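Local structure of PfVFT1 (Plasmodium falciparum, 5JKQ) at residues K76-W88 against D141-S153. The protein is of unknown molecular function but has the two-lobed Venus flytrap architecture of solute-binding proteins, so it probably binds a small ligand between its lobes. The protein carries 3 engineered substitutions. Sequence-based numbering, arbitrary orientation.
Sequences KEVKIGALKNKNW and DKDIHMTDNYFLS
Y150 meets L83, the last residue of strand 77-83, and W88 beyond it. Strand 77-83 belongs to the parallel sheet of one lobe of the Venus flytrap fold, in which it lies between 146-147 and 126-132. Backbone bonds zip 77-83 to 146-147: G81 N donates to M146 O, and D148 N donates to G81 O. K79 O takes both H145 N and M146 N. The H145 ring adds a side-chain link, since K79 N reaches H145 ND1 at 3.1 Å. That bond is nearly straight, but the donor lies 37° out of the ring plane. I144 CD1 packs on G81 CA at 3.6 Å, where glycine has no side chain.

From CB, a chi1 of 65° sets Y150 CG between its own backbone N and carbonyl carbon and carries the ring toward strand 77-83. The edge of W88 meets one face of Y150 in a T-shaped stack, planes at 77°. Y150 CD1 and CZ meet W88 CH2, and CD2 meets W88 CZ3. Y150 CE1 lies 3.7 Å from W88 CH2 and sits over the centre of the F151 ring. Y150 CE2 meets A82 CB obliquely at 4.1 Å, and also W88 CZ3. Y94 also meets this ring. At the tip, Y150 OH lies 3.5 Å from L83 CB and accepts L83 N at 2.9 Å. A water bonded to Y150 OH also donates to L83 O.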
loop_
_atom_site.group_PDB
_atom_site.type_symbol
_atom_site.label_atom_id
_atom_site.label_comp_id
_atom_site.label_asym_id
_atom_site.label_seq_id
_atom_site.Cartn_x
_atom_site.Cartn_y
_atom_site.Cartn_z
ATOM N N LYS A 76 -22.672 10.753 9.539
ATOM C CA LYS A 76 -22.715 10.138 8.213
ATOM C C LYS A 76 -21.559 10.653 7.355
ATOM O O LYS A 76 -21.734 10.966 6.175
ATOM C CB LYS A 76 -24.058 10.408 7.519
ATOM C CG LYS A 76 -25.217 9.556 8.020
ATOM C CD LYS A 76 -26.439 9.721 7.117
ATOM C CE LYS A 76 -27.534 8.708 7.432
ATOM N NZ LYS A 76 -28.204 8.959 8.740
ATOM N N GLU A 77 -20.379 10.750 7.960
ATOM C CA GLU A 77 -19.195 11.213 7.245
ATOM C C GLU A 77 -17.903 10.677 7.852
ATOM O O GLU A 77 -17.760 10.599 9.073
ATOM C CB GLU A 77 -19.152 12.742 7.220
ATOM C CG GLU A 77 -17.924 13.307 6.513
ATOM C CD GLU A 77 -17.973 14.815 6.358
ATOM O OE1 GLU A 77 -18.740 15.303 5.501
ATOM O OE2 GLU A 77 -17.241 15.512 7.091
ATOM N N VAL A 78 -16.967 10.312 6.979
ATOM C CA VAL A 78 -15.627 9.912 7.390
ATOM C C VAL A 78 -14.603 10.831 6.729
ATOM O O VAL A 78 -14.740 11.188 5.558
ATOM C CB VAL A 78 -15.330 8.438 7.027
ATOM C CG1 VAL A 78 -15.512 8.195 5.530
ATOM C CG2 VAL A 78 -13.927 8.039 7.484
ATOM N N LYS A 79 -13.586 11.221 7.495
ATOM C CA LYS A 79 -12.517 12.077 6.994
ATOM C C LYS A 79 -11.266 11.256 6.698
ATOM O O LYS A 79 -10.693 10.642 7.600
ATOM C CB LYS A 79 -12.188 13.176 8.004
ATOM C CG LYS A 79 -13.381 14.009 8.444
ATOM C CD LYS A 79 -12.952 15.064 9.451
ATOM C CE LYS A 79 -14.126 15.605 10.248
ATOM N NZ LYS A 79 -13.710 16.006 11.622
ATOM N N ILE A 80 -10.850 11.250 5.432
ATOM C CA ILE A 80 -9.674 10.500 5.003
ATOM C C ILE A 80 -8.541 11.464 4.670
ATOM O O ILE A 80 -8.765 12.532 4.100
ATOM C CB ILE A 80 -9.982 9.601 3.775
ATOM C CG1 ILE A 80 -10.830 8.397 4.188
ATOM C CG2 ILE A 80 -8.703 9.064 3.135
ATOM C CD1 ILE A 80 -12.280 8.698 4.422
ATOM N N GLY A 81 -7.324 11.072 5.035
ATOM C CA GLY A 81 -6.144 11.874 4.779
ATOM C C GLY A 81 -5.296 11.302 3.658
ATOM O O GLY A 81 -5.100 10.090 3.570
ATOM N N ALA A 82 -4.796 12.185 2.800
ATOM C CA ALA A 82 -3.894 11.792 1.725
ATOM C C ALA A 82 -2.867 12.893 1.479
ATOM O O ALA A 82 -3.088 14.044 1.845
ATOM C CB ALA A 82 -4.676 11.497 0.458
ATOM N N LEU A 83 -1.741 12.532 0.871
ATOM C CA LEU A 83 -0.706 13.507 0.539
ATOM C C LEU A 83 -1.210 14.465 -0.536
ATOM O O LEU A 83 -1.847 14.041 -1.500
ATOM C CB LEU A 83 0.567 12.801 0.065
ATOM C CG LEU A 83 1.251 11.871 1.070
ATOM C CD1 LEU A 83 2.290 11.012 0.370
ATOM C CD2 LEU A 83 1.893 12.662 2.201
ATOM N N LYS A 84 -0.928 15.757 -0.371
ATOM C CA LYS A 84 -1.392 16.767 -1.322
ATOM C C LYS A 84 -0.507 16.835 -2.563
ATOM O O LYS A 84 0.647 16.409 -2.542
ATOM C CB LYS A 84 -1.458 18.150 -0.661
ATOM C CG LYS A 84 -0.165 18.633 -0.020
ATOM C CD LYS A 84 -0.290 20.085 0.449
ATOM C CE LYS A 84 -1.344 20.253 1.540
ATOM N NZ LYS A 84 -1.511 21.678 1.947
ATOM N N ASN A 85 -1.073 17.370 -3.642
ATOM C CA ASN A 85 -0.350 17.589 -4.894
ATOM C C ASN A 85 0.195 16.302 -5.507
ATOM O O ASN A 85 1.166 16.331 -6.262
ATOM C CB ASN A 85 0.797 18.581 -4.676
ATOM C CG ASN A 85 0.313 19.927 -4.172
ATOM O OD1 ASN A 85 -0.670 20.472 -4.675
ATOM N ND2 ASN A 85 0.998 20.468 -3.170
ATOM N N LYS A 86 -0.437 15.177 -5.186
ATOM C CA LYS A 86 -0.071 13.901 -5.787
ATOM C C LYS A 86 -0.983 13.586 -6.964
ATOM O O LYS A 86 -2.203 13.735 -6.879
ATOM C CB LYS A 86 -0.137 12.770 -4.756
ATOM C CG LYS A 86 0.867 12.891 -3.621
ATOM C CD LYS A 86 2.291 13.024 -4.136
ATOM C CE LYS A 86 3.305 12.833 -3.022
ATOM N NZ LYS A 86 4.680 13.222 -3.444
ATOM N N ASN A 87 -0.373 13.161 -8.066
ATOM C CA ASN A 87 -1.108 12.748 -9.253
ATOM C C ASN A 87 -0.348 11.639 -9.970
ATOM O O ASN A 87 0.692 11.886 -10.579
ATOM C CB ASN A 87 -1.337 13.937 -10.188
ATOM C CG ASN A 87 -2.115 13.563 -11.439
ATOM O OD1 ASN A 87 -2.611 12.442 -11.569
ATOM N ND2 ASN A 87 -2.236 14.509 -12.362
ATOM N N TRP A 88 -0.872 10.418 -9.882
ATOM C CA TRP A 88 -0.248 9.258 -10.512
ATOM C C TRP A 88 -1.079 8.764 -11.689
ATOM O O TRP A 88 -0.962 7.611 -12.104
ATOM C CB TRP A 88 -0.060 8.132 -9.494
ATOM C CG TRP A 88 0.738 8.545 -8.297
ATOM C CD1 TRP A 88 2.045 8.933 -8.279
ATOM C CD2 TRP A 88 0.282 8.605 -6.939
ATOM N NE1 TRP A 88 2.432 9.235 -6.995
ATOM C CE2 TRP A 88 1.367 9.041 -6.154
ATOM C CE3 TRP A 88 -0.938 8.333 -6.313
ATOM C CZ2 TRP A 88 1.268 9.213 -4.775
ATOM C CZ3 TRP A 88 -1.033 8.506 -4.943
ATOM C CH2 TRP A 88 0.062 8.940 -4.190
ATOM N N ASP A 141 -3.361 13.787 15.323
ATOM C CA ASP A 141 -4.016 14.981 15.856
ATOM C C ASP A 141 -5.532 14.923 15.673
ATOM O O ASP A 141 -6.237 15.883 15.984
ATOM C CB ASP A 141 -3.459 16.242 15.185
ATOM C CG ASP A 141 -2.024 16.539 15.589
ATOM O OD1 ASP A 141 -1.580 16.039 16.645
ATOM O OD2 ASP A 141 -1.341 17.280 14.852
ATOM N N LYS A 142 -6.025 13.796 15.165
ATOM C CA LYS A 142 -7.460 13.565 14.998
ATOM C C LYS A 142 -8.113 14.548 14.026
ATOM O O LYS A 142 -9.303 14.842 14.141
ATOM C CB LYS A 142 -8.178 13.639 16.351
ATOM C CG LYS A 142 -7.555 12.785 17.442
ATOM C CD LYS A 142 -8.551 12.500 18.561
ATOM C CE LYS A 142 -8.970 13.765 19.299
ATOM N NZ LYS A 142 -10.139 13.524 20.194
ATOM N N ASP A 143 -7.337 15.058 13.075
ATOM C CA ASP A 143 -7.899 15.843 11.979
ATOM C C ASP A 143 -8.592 14.918 10.983
ATOM O O ASP A 143 -9.460 15.344 10.221
ATOM C CB ASP A 143 -6.811 16.657 11.276
ATOM C CG ASP A 143 -6.216 17.731 12.165
ATOM O OD1 ASP A 143 -6.983 18.395 12.893
ATOM O OD2 ASP A 143 -4.979 17.907 12.138
ATOM N N ILE A 144 -8.199 13.648 11.003
ATOM C CA ILE A 144 -8.758 12.638 10.115
ATOM C C ILE A 144 -9.009 11.346 10.880
ATOM O O ILE A 144 -8.376 11.090 11.905
ATOM C CB ILE A 144 -7.820 12.355 8.920
ATOM C CG1 ILE A 144 -6.393 12.103 9.425
ATOM C CG2 ILE A 144 -7.857 13.519 7.940
ATOM C CD1 ILE A 144 -5.396 11.717 8.348
ATOM N N HIS A 145 -9.943 10.540 10.385
ATOM C CA HIS A 145 -10.205 9.226 10.956
ATOM C C HIS A 145 -9.271 8.183 10.344
ATOM O O HIS A 145 -8.979 7.157 10.961
ATOM C CB HIS A 145 -11.662 8.821 10.723
ATOM C CG HIS A 145 -12.657 9.815 11.236
ATOM N ND1 HIS A 145 -13.728 10.250 10.485
ATOM C CD2 HIS A 145 -12.748 10.452 12.428
ATOM C CE1 HIS A 145 -14.433 11.116 11.189
ATOM N NE2 HIS A 145 -13.861 11.256 12.372
HETATM N N MSE A 146 -8.794 8.471 9.135
HETATM C CA MSE A 146 -8.071 7.499 8.323
HETATM C C MSE A 146 -7.079 8.123 7.366
HETATM O O MSE A 146 -7.275 9.244 6.900
HETATM C CB MSE A 146 -9.044 6.689 7.478
HETATM C CG MSE A 146 -9.671 5.514 8.139
HETATM SE SE MSE A 146 -10.807 4.657 6.820
HETATM C CE MSE A 146 -9.482 3.478 6.017
ATOM N N THR A 147 -6.042 7.363 7.034
ATOM C CA THR A 147 -5.222 7.663 5.872
ATOM C C THR A 147 -5.833 6.947 4.675
ATOM O O THR A 147 -6.656 6.044 4.838
ATOM C CB THR A 147 -3.762 7.210 6.049
ATOM O OG1 THR A 147 -3.701 5.778 6.057
ATOM C CG2 THR A 147 -3.175 7.760 7.343
ATOM N N ASP A 148 -5.436 7.351 3.475
ATOM C CA ASP A 148 -5.813 6.629 2.269
ATOM C C ASP A 148 -5.194 5.232 2.324
ATOM O O ASP A 148 -4.300 4.979 3.129
ATOM C CB ASP A 148 -5.350 7.387 1.021
ATOM C CG ASP A 148 -6.024 6.897 -0.244
ATOM O OD1 ASP A 148 -5.720 5.767 -0.681
ATOM O OD2 ASP A 148 -6.848 7.648 -0.809
ATOM N N ASN A 149 -5.667 4.326 1.473
ATOM C CA ASN A 149 -5.174 2.950 1.485
ATOM C C ASN A 149 -3.839 2.764 0.764
ATOM O O ASN A 149 -3.194 1.729 0.924
ATOM C CB ASN A 149 -6.204 2.007 0.854
ATOM C CG ASN A 149 -7.538 2.027 1.574
ATOM O OD1 ASN A 149 -7.654 1.550 2.701
ATOM N ND2 ASN A 149 -8.559 2.565 0.914
ATOM N N TYR A 150 -3.421 3.749 -0.028
ATOM C CA TYR A 150 -2.266 3.559 -0.904
ATOM C C TYR A 150 -0.943 3.581 -0.149
ATOM O O TYR A 150 0.076 3.134 -0.673
ATOM C CB TYR A 150 -2.244 4.613 -2.026
ATOM C CG TYR A 150 -2.054 6.059 -1.603
ATOM C CD1 TYR A 150 -0.854 6.503 -1.057
ATOM C CD2 TYR A 150 -3.063 6.994 -1.803
ATOM C CE1 TYR A 150 -0.680 7.823 -0.690
ATOM C CE2 TYR A 150 -2.896 8.316 -1.442
ATOM C CZ TYR A 150 -1.704 8.726 -0.886
ATOM O OH TYR A 150 -1.532 10.041 -0.526
ATOM N N PHE A 151 -0.959 4.093 1.077
ATOM C CA PHE A 151 0.265 4.229 1.861
ATOM C C PHE A 151 0.967 2.892 2.046
ATOM O O PHE A 151 0.322 1.861 2.235
ATOM C CB PHE A 151 -0.040 4.853 3.222
ATOM C CG PHE A 151 -0.316 6.323 3.154
ATOM C CD1 PHE A 151 0.724 7.236 3.203
ATOM C CD2 PHE A 151 -1.610 6.795 3.025
ATOM C CE1 PHE A 151 0.475 8.590 3.131
ATOM C CE2 PHE A 151 -1.863 8.147 2.953
ATOM C CZ PHE A 151 -0.820 9.046 3.006
ATOM N N LEU A 152 2.294 2.918 1.975
ATOM C CA LEU A 152 3.094 1.709 2.110
ATOM C C LEU A 152 2.932 1.086 3.490
ATOM O O LEU A 152 2.738 1.786 4.484
ATOM C CB LEU A 152 4.571 2.014 1.849
ATOM C CG LEU A 152 4.914 2.613 0.483
ATOM C CD1 LEU A 152 6.408 2.864 0.385
ATOM C CD2 LEU A 152 4.450 1.711 -0.651
ATOM N N SER A 153 3.020 -0.239 3.539
ATOM C CA SER A 153 2.932 -0.972 4.794
ATOM C C SER A 153 4.202 -0.800 5.624
ATOM O O SER A 153 4.234 -1.159 6.801
ATOM C CB SER A 153 2.679 -2.456 4.518
ATOM O OG SER A 153 1.459 -2.641 3.821
HETATM O O HOH W 1 -2.421 11.802 -2.322
#